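Probable FAD-dependent oxidoreductase PA4991 (Pseudomonas aeruginosa PAO1, PDB 5EZ7) binds one FAD per monomer and probably acts as an oxidoreductase of the DAO family, although its physiological substrate remains unknown. Local coordinates at residues L172-R177 with P378-A383; S98-L103 with A147-E152. All blocks are in the same frame, centred on the assembly; numbering follows the deposited sequence.

Interaction 1: residues L172-R177 with P378-A383; sequences LLAGER and PRPPLA
L172 and R379 meet obliquely, the aliphatic branch of one under the flat end of the other. The CB of L172 lies over one face of the guanidinium, and its CD1 comes within 3.7 Å of R379 NH2. The arginine leaves its backbone heading away from L172-R177; the bend about its CG-CD bond (chi3 103°) is what brings the guanidinium back over the leucine. L173 approaches 378-383 differently. Its CG is anti to the backbone N (chi1 175°), and the side chain runs beside the P378 ring, both pointing the same way, with CD1 4.0 Å from P378 CD.

P380 turns its CD toward the strand, 3.9 Å from L172 CB, and packs against the peptide joining L173 to A174. A single hydrogen bond fixes the backbones, A174 N to P378 O at 2.9 Å. The N-H points well at the acceptor (157°), yet the donor stands above the carbonyl plane. The same oxygen also receives a CA-H contact from L173. The A174 methyl covers the chain where R379 joins P380.

Strand 172-174 is an edge strand of the parallel part of a Rossmann-type sheet, next to strand 33-37, where E37 binds FAD. A proline-rich C-terminal segment thus passes across the C-terminal end of this edge strand and of its neighbour, P380 also touching E37.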
ATOM      1  N   LEU A 172      -2.766  -1.937 -18.628  1.00 31.29           N
ATOM      2  CA  LEU A 172      -2.454  -3.059 -17.755  1.00 31.03           C
ATOM      3  C   LEU A 172      -2.057  -4.340 -18.467  1.00 31.87           C
ATOM      4  O   LEU A 172      -2.818  -4.865 -19.285  1.00 36.83           O
ATOM      5  CB  LEU A 172      -3.636  -3.363 -16.867  1.00 30.90           C
ATOM      6  CG  LEU A 172      -4.059  -2.278 -15.908  1.00 29.88           C
ATOM      7  CD1 LEU A 172      -5.292  -2.794 -15.162  1.00 30.16           C
ATOM      8  CD2 LEU A 172      -2.933  -1.908 -14.967  1.00 27.95           C
ATOM      9  N   LEU A 173      -0.906  -4.888 -18.086  1.00 30.36           N
ATOM     10  CA  LEU A 173      -0.393  -6.085 -18.696  1.00 30.37           C
ATOM     11  C   LEU A 173       0.061  -7.123 -17.663  1.00 30.49           C
ATOM     12  O   LEU A 173       0.987  -6.886 -16.877  1.00 29.64           O
ATOM     13  CB  LEU A 173       0.771  -5.726 -19.609  1.00 30.10           C
ATOM     14  CG  LEU A 173       1.510  -6.911 -20.239  1.00 30.58           C
ATOM     15  CD1 LEU A 173       0.649  -7.764 -21.158  1.00 31.98           C
ATOM     16  CD2 LEU A 173       2.691  -6.356 -20.985  1.00 30.93           C
ATOM     17  N   ALA A 174      -0.576  -8.289 -17.711  1.00 31.18           N
ATOM     18  CA  ALA A 174      -0.042  -9.491 -17.085  1.00 32.03           C
ATOM     19  C   ALA A 174       1.203  -9.964 -17.825  1.00 33.13           C
ATOM     20  O   ALA A 174       1.110 -10.375 -18.962  1.00 33.71           O
ATOM     21  CB  ALA A 174      -1.092 -10.621 -17.059  1.00 32.37           C
ATOM     22  N   GLY A 175       2.338  -9.942 -17.145  1.00 34.04           N
ATOM     23  CA  GLY A 175       3.575 -10.503 -17.661  1.00 36.72           C
ATOM     24  C   GLY A 175       4.414 -11.114 -16.559  1.00 38.90           C
ATOM     25  O   GLY A 175       4.605 -10.520 -15.511  1.00 38.56           O
ATOM     26  N   GLU A 176       4.911 -12.310 -16.806  1.00 43.54           N
ATOM     27  CA  GLU A 176       5.587 -13.089 -15.802  1.00 47.60           C
ATOM     28  C   GLU A 176       7.099 -12.961 -15.892  1.00 48.52           C
ATOM     29  O   GLU A 176       7.760 -12.756 -14.891  1.00 48.38           O
ATOM     30  CB  GLU A 176       5.174 -14.565 -15.908  1.00 52.26           C
ATOM     31  CG  GLU A 176       3.836 -14.869 -15.233  1.00 55.30           C
ATOM     32  CD  GLU A 176       3.490 -16.360 -15.193  1.00 61.59           C
ATOM     33  OE1 GLU A 176       4.261 -17.190 -15.757  1.00 63.85           O
ATOM     34  OE2 GLU A 176       2.428 -16.705 -14.600  1.00 63.85           O
ATOM     35  N   ARG A 177       7.644 -13.080 -17.086  1.00 49.65           N
ATOM     36  CA  ARG A 177       9.081 -13.175 -17.257  1.00 51.70           C
ATOM     37  C   ARG A 177       9.645 -11.937 -17.972  1.00 48.31           C
ATOM     38  O   ARG A 177       9.251 -11.631 -19.101  1.00 46.16           O
ATOM     39  CB  ARG A 177       9.360 -14.437 -18.052  1.00 56.26           C
ATOM     40  CG  ARG A 177      10.808 -14.838 -18.102  1.00 61.54           C
ATOM     41  CD  ARG A 177      11.009 -15.898 -19.186  1.00 68.45           C
ATOM     42  NE  ARG A 177      12.178 -15.626 -20.023  1.00 70.89           N
ATOM     43  CZ  ARG A 177      12.682 -16.474 -20.920  1.00 78.52           C
ATOM     44  NH1 ARG A 177      12.134 -17.679 -21.124  1.00 81.93           N
ATOM     45  NH2 ARG A 177      13.760 -16.122 -21.622  1.00 80.52           N
ATOM     46  N   PRO A 378      -3.214  -9.414 -22.317  1.00 44.48           N
ATOM     47  CA  PRO A 378      -3.656 -10.182 -21.157  1.00 43.11           C
ATOM     48  C   PRO A 378      -3.575  -9.308 -19.873  1.00 42.06           C
ATOM     49  O   PRO A 378      -2.666  -8.498 -19.719  1.00 39.36           O
ATOM     50  CB  PRO A 378      -2.701 -11.382 -21.123  1.00 43.47           C
ATOM     51  CG  PRO A 378      -1.537 -11.017 -21.981  1.00 43.65           C
ATOM     52  CD  PRO A 378      -2.055 -10.043 -22.993  1.00 44.39           C
ATOM     53  N   ARG A 379      -4.583  -9.432 -19.016  1.00 42.62           N
ATOM     54  CA  ARG A 379      -4.775  -8.502 -17.930  1.00 41.99           C
ATOM     55  C   ARG A 379      -4.513  -9.191 -16.609  1.00 38.73           C
ATOM     56  O   ARG A 379      -4.918 -10.334 -16.399  1.00 38.42           O
ATOM     57  CB  ARG A 379      -6.173  -7.916 -17.947  1.00 46.36           C
ATOM     58  CG  ARG A 379      -6.511  -7.303 -19.292  1.00 51.32           C
ATOM     59  CD  ARG A 379      -7.723  -6.408 -19.210  1.00 55.65           C
ATOM     60  NE  ARG A 379      -7.286  -5.023 -19.205  1.00 59.01           N
ATOM     61  CZ  ARG A 379      -7.546  -4.106 -18.275  1.00 60.21           C
ATOM     62  NH1 ARG A 379      -8.301  -4.359 -17.197  1.00 61.52           N
ATOM     63  NH2 ARG A 379      -7.037  -2.891 -18.446  1.00 61.66           N
ATOM     64  N   PRO A 380      -3.802  -8.503 -15.718  1.00 34.52           N
ATOM     65  CA  PRO A 380      -3.591  -9.087 -14.393  1.00 33.52           C
ATOM     66  C   PRO A 380      -4.918  -9.145 -13.587  1.00 32.06           C
ATOM     67  O   PRO A 380      -5.803  -8.322 -13.820  1.00 31.55           O
ATOM     68  CB  PRO A 380      -2.565  -8.143 -13.749  1.00 32.11           C
ATOM     69  CG  PRO A 380      -2.767  -6.834 -14.430  1.00 32.50           C
ATOM     70  CD  PRO A 380      -3.339  -7.113 -15.810  1.00 33.33           C
ATOM     71  N   PRO A 381      -5.072 -10.152 -12.708  1.00 30.85           N
ATOM     72  CA  PRO A 381      -6.217 -10.151 -11.807  1.00 30.28           C
ATOM     73  C   PRO A 381      -6.024  -9.223 -10.602  1.00 28.91           C
ATOM     74  O   PRO A 381      -4.923  -8.847 -10.303  1.00 27.75           O
ATOM     75  CB  PRO A 381      -6.329 -11.627 -11.384  1.00 30.62           C
ATOM     76  CG  PRO A 381      -4.992 -12.228 -11.624  1.00 30.43           C
ATOM     77  CD  PRO A 381      -4.254 -11.379 -12.589  1.00 30.51           C
ATOM     78  N   LEU A 382      -7.114  -8.885  -9.925  1.00 30.00           N
ATOM     79  CA  LEU A 382      -7.085  -8.216  -8.642  1.00 30.16           C
ATOM     80  C   LEU A 382      -6.941  -9.181  -7.501  1.00 29.39           C
ATOM     81  O   LEU A 382      -7.466 -10.278  -7.539  1.00 30.86           O
ATOM     82  CB  LEU A 382      -8.365  -7.425  -8.413  1.00 32.17           C
ATOM     83  CG  LEU A 382      -8.573  -6.245  -9.352  1.00 34.39           C
ATOM     84  CD1 LEU A 382      -9.993  -5.742  -9.161  1.00 37.01           C
ATOM     85  CD2 LEU A 382      -7.645  -5.115  -8.990  1.00 33.87           C
ATOM     86  N   ALA A 383      -6.219  -8.751  -6.475  1.00 28.14           N
ATOM     87  CA  ALA A 383      -6.019  -9.548  -5.273  1.00 27.95           C
ATOM     88  C   ALA A 383      -7.238  -9.451  -4.354  1.00 28.18           C
ATOM     89  O   ALA A 383      -7.881  -8.406  -4.269  1.00 26.38           O
ATOM     90  CB  ALA A 383      -4.793  -9.076  -4.521  1.00 26.66           C
TER

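Interaction 2: residues S98-L103 with A147-E152; sequences SEAHYL and AYRLTE
An antiparallel strand pair within the large mixed sheet of this DAO-family flavoenzyme joins S98-L103 to A147-E152. L103 and Y148 form a hydrogen-bonded pair, with L103 N to Y148 O and Y148 N to L103 O both 2.9 Å. Y102 and R149 follow as a non-hydrogen-bonded pair. Beyond, the regular register is lost: H101 O accepts L150 N, but H101 N turns to E152 O, 3.2 Å away, a bent bond with the donor well above the carbonyl plane.

On one face, Y102 and R149 cross with ring and guanidinium planes 33° apart. R149 CB lies 3.6 Å from Y102 CE2; with CG anti to the backbone N (chi1 178°) and the chain extended to NE, the side chain runs on past the ring to A100, R149 NE being 3.4 Å from A100 CB. E99 CB meets the guanidinium edge, while the E99 carboxylate forms a salt bridge with R80.

L103, on the same face as Y148, crosses L150 at about a right angle, L103 CD2 being 3.7 Å from L150 CD1. H101 lies side by side with E152, pointing the same way, ring and carboxylate planes 23° apart; its ring pairs edge-to-face with H245, and both H101 and E152 touch I52 of the FAD site. E152 OE1 accepts a hydrogen bond from G55 N, whereas OE2, buried without a partner in the model, lies 3.8 Å from H101 CD2.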
ATOM      1  N   SER A  98     -13.326   4.296   7.296  1.00 37.77           N
ATOM      2  CA  SER A  98     -13.580   5.231   8.377  1.00 38.56           C
ATOM      3  C   SER A  98     -13.092   6.581   7.973  1.00 40.65           C
ATOM      4  O   SER A  98     -12.052   6.726   7.325  1.00 40.47           O
ATOM      5  CB  SER A  98     -12.852   4.793   9.638  1.00 37.99           C
ATOM      6  OG  SER A  98     -13.187   5.588  10.759  1.00 38.32           O
ATOM      7  N   GLU A  99     -13.853   7.582   8.371  1.00 43.73           N
ATOM      8  CA  GLU A  99     -13.537   8.973   8.073  1.00 46.26           C
ATOM      9  C   GLU A  99     -12.416   9.489   8.964  1.00 45.98           C
ATOM     10  O   GLU A  99     -11.944  10.601   8.769  1.00 47.97           O
ATOM     11  CB  GLU A  99     -14.780   9.826   8.327  1.00 50.01           C
ATOM     12  CG  GLU A  99     -15.973   9.456   7.456  1.00 52.02           C
ATOM     13  CD  GLU A  99     -16.266  10.495   6.397  1.00 54.98           C
ATOM     14  OE1 GLU A  99     -15.311  10.960   5.736  1.00 57.59           O
ATOM     15  OE2 GLU A  99     -17.457  10.868   6.244  1.00 59.51           O
ATOM     16  N   ALA A 100     -12.053   8.705   9.979  1.00 44.25           N
ATOM     17  CA  ALA A 100     -11.087   9.088  10.973  1.00 43.46           C
ATOM     18  C   ALA A 100     -10.442   7.832  11.542  1.00 41.65           C
ATOM     19  O   ALA A 100     -11.066   6.773  11.643  1.00 40.76           O
ATOM     20  CB  ALA A 100     -11.763   9.863  12.073  1.00 45.19           C
ATOM     21  N   HIS A 101      -9.166   7.961  11.857  1.00 40.87           N
ATOM     22  CA  HIS A 101      -8.436   6.983  12.637  1.00 39.84           C
ATOM     23  C   HIS A 101      -8.201   7.664  13.973  1.00 39.28           C
ATOM     24  O   HIS A 101      -8.120   8.876  14.026  1.00 39.65           O
ATOM     25  CB  HIS A 101      -7.131   6.639  11.942  1.00 39.25           C
ATOM     26  CG  HIS A 101      -6.350   5.591  12.646  1.00 40.47           C
ATOM     27  ND1 HIS A 101      -6.637   4.247  12.527  1.00 39.96           N
ATOM     28  CD2 HIS A 101      -5.303   5.678  13.502  1.00 42.62           C
ATOM     29  CE1 HIS A 101      -5.795   3.550  13.266  1.00 39.65           C
ATOM     30  NE2 HIS A 101      -4.967   4.391  13.856  1.00 41.12           N
ATOM     31  N   TYR A 102      -8.128   6.893  15.053  1.00 39.18           N
ATOM     32  CA  TYR A 102      -8.094   7.455  16.436  1.00 40.85           C
ATOM     33  C   TYR A 102      -6.845   7.030  17.212  1.00 40.85           C
ATOM     34  O   TYR A 102      -6.204   6.019  16.859  1.00 38.70           O
ATOM     35  CB  TYR A 102      -9.334   7.020  17.221  1.00 40.93           C
ATOM     36  CG  TYR A 102     -10.627   7.600  16.694  1.00 42.52           C
ATOM     37  CD1 TYR A 102     -11.197   7.137  15.507  1.00 41.99           C
ATOM     38  CD2 TYR A 102     -11.297   8.609  17.387  1.00 45.11           C
ATOM     39  CE1 TYR A 102     -12.377   7.671  15.014  1.00 43.66           C
ATOM     40  CE2 TYR A 102     -12.487   9.141  16.911  1.00 46.78           C
ATOM     41  CZ  TYR A 102     -13.031   8.669  15.735  1.00 46.26           C
ATOM     42  OH  TYR A 102     -14.215   9.203  15.275  1.00 49.27           O
ATOM     43  N   LEU A 103      -6.477   7.837  18.216  1.00 43.18           N
ATOM     44  CA  LEU A 103      -5.514   7.436  19.254  1.00 44.41           C
ATOM     45  C   LEU A 103      -6.335   7.103  20.466  1.00 46.71           C
ATOM     46  O   LEU A 103      -7.371   7.713  20.710  1.00 48.70           O
ATOM     47  CB  LEU A 103      -4.502   8.534  19.639  1.00 45.47           C
ATOM     48  CG  LEU A 103      -3.695   9.231  18.558  1.00 45.42           C
ATOM     49  CD1 LEU A 103      -2.776  10.284  19.166  1.00 47.13           C
ATOM     50  CD2 LEU A 103      -2.906   8.237  17.704  1.00 44.07           C
ATOM     51  N   ALA A 147     -10.037   8.923  24.045  1.00 62.19           N
ATOM     52  CA  ALA A 147      -9.762   8.732  22.637  1.00 58.35           C
ATOM     53  C   ALA A 147      -9.718  10.075  21.936  1.00 57.09           C
ATOM     54  O   ALA A 147     -10.479  10.990  22.291  1.00 57.88           O
ATOM     55  CB  ALA A 147     -10.809   7.821  22.008  1.00 57.02           C
ATOM     56  N   TYR A 148      -8.819  10.167  20.948  1.00 53.74           N
ATOM     57  CA  TYR A 148      -8.562  11.388  20.188  1.00 53.30           C
ATOM     58  C   TYR A 148      -8.724  11.114  18.686  1.00 50.74           C
ATOM     59  O   TYR A 148      -8.075  10.235  18.145  1.00 47.25           O
ATOM     60  CB  TYR A 148      -7.149  11.904  20.479  1.00 53.42           C
ATOM     61  CG  TYR A 148      -6.832  12.181  21.937  1.00 55.10           C
ATOM     62  CD1 TYR A 148      -6.584  11.142  22.828  1.00 54.39           C
ATOM     63  CD2 TYR A 148      -6.749  13.490  22.424  1.00 58.30           C
ATOM     64  CE1 TYR A 148      -6.280  11.385  24.161  1.00 55.72           C
ATOM     65  CE2 TYR A 148      -6.450  13.751  23.765  1.00 59.89           C
ATOM     66  CZ  TYR A 148      -6.212  12.690  24.634  1.00 59.24           C
ATOM     67  OH  TYR A 148      -5.916  12.923  25.977  1.00 60.90           O
ATOM     68  N   ARG A 149      -9.606  11.865  18.043  1.00 52.60           N
ATOM     69  CA  ARG A 149      -9.888  11.777  16.601  1.00 54.13           C
ATOM     70  C   ARG A 149      -8.778  12.474  15.748  1.00 54.32           C
ATOM     71  O   ARG A 149      -8.439  13.632  16.004  1.00 56.39           O
ATOM     72  CB  ARG A 149     -11.268  12.426  16.311  1.00 57.28           C
ATOM     73  CG  ARG A 149     -11.675  12.444  14.842  1.00 58.70           C
ATOM     74  CD  ARG A 149     -13.007  13.131  14.530  1.00 62.64           C
ATOM     75  NE  ARG A 149     -13.554  12.525  13.303  1.00 64.73           N
ATOM     76  CZ  ARG A 149     -14.255  13.131  12.333  1.00 68.60           C
ATOM     77  NH1 ARG A 149     -14.587  14.421  12.404  1.00 72.91           N
ATOM     78  NH2 ARG A 149     -14.647  12.417  11.263  1.00 67.47           N
ATOM     79  N   LEU A 150      -8.228  11.786  14.746  1.00 51.87           N
ATOM     80  CA  LEU A 150      -7.194  12.375  13.876  1.00 51.93           C
ATOM     81  C   LEU A 150      -7.774  12.703  12.516  1.00 51.78           C
ATOM     82  O   LEU A 150      -8.857  12.219  12.152  1.00 52.27           O
ATOM     83  CB  LEU A 150      -6.013  11.424  13.702  1.00 49.88           C
ATOM     84  CG  LEU A 150      -5.365  10.931  15.000  1.00 50.63           C
ATOM     85  CD1 LEU A 150      -4.442   9.754  14.747  1.00 48.96           C
ATOM     86  CD2 LEU A 150      -4.613  12.049  15.700  1.00 52.68           C
ATOM     87  N   THR A 151      -7.028  13.517  11.769  1.00 51.48           N
ATOM     88  CA  THR A 151      -7.336  13.845  10.366  1.00 51.17           C
ATOM     89  C   THR A 151      -7.031  12.684   9.449  1.00 48.04           C
ATOM     90  O   THR A 151      -7.472  12.675   8.316  1.00 48.69           O
ATOM     91  CB  THR A 151      -6.509  15.056   9.832  1.00 52.43           C
ATOM     92  OG1 THR A 151      -5.095  14.758   9.894  1.00 51.06           O
ATOM     93  CG2 THR A 151      -6.838  16.340  10.625  1.00 54.87           C
ATOM     94  N   GLU A 152      -6.230  11.743   9.928  1.00 46.32           N
ATOM     95  CA  GLU A 152      -5.933  10.518   9.206  1.00 45.06           C
ATOM     96  C   GLU A 152      -7.211   9.770   8.781  1.00 42.63           C
ATOM     97  O   GLU A 152      -8.225   9.868   9.428  1.00 43.26           O
ATOM     98  CB  GLU A 152      -5.033   9.619  10.065  1.00 46.45           C
ATOM     99  CG  GLU A 152      -3.681  10.229  10.463  1.00 48.65           C
ATOM    100  CD  GLU A 152      -2.748   9.240  11.188  1.00 49.90           C
ATOM    101  OE1 GLU A 152      -1.577   9.642  11.488  1.00 51.40           O
ATOM    102  OE2 GLU A 152      -3.162   8.068  11.432  1.00 47.22           O
TER

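Overall arrangement
Followed from the N terminus, the chain first builds strands 10-13 and 33-37 of the dinucleotide-binding sheet, then enters interaction 2. That contact closes a loop of 43 intervening residues, partly unmodelled, and joins neighbouring strands of the eight-stranded sheet. Helix 157-168 follows, and strand 172-174 opens interaction 1, which closes only at 378-383, after 200 residues that include the rest of both large sheets. The two loops are in series, neither enclosing nor crossing the other. Their centres are 36 Å apart, on opposite sides of the chain's centre: one contact joins the C-terminal segment to the edge strand near E37, the other borders the flavin-side region around I52.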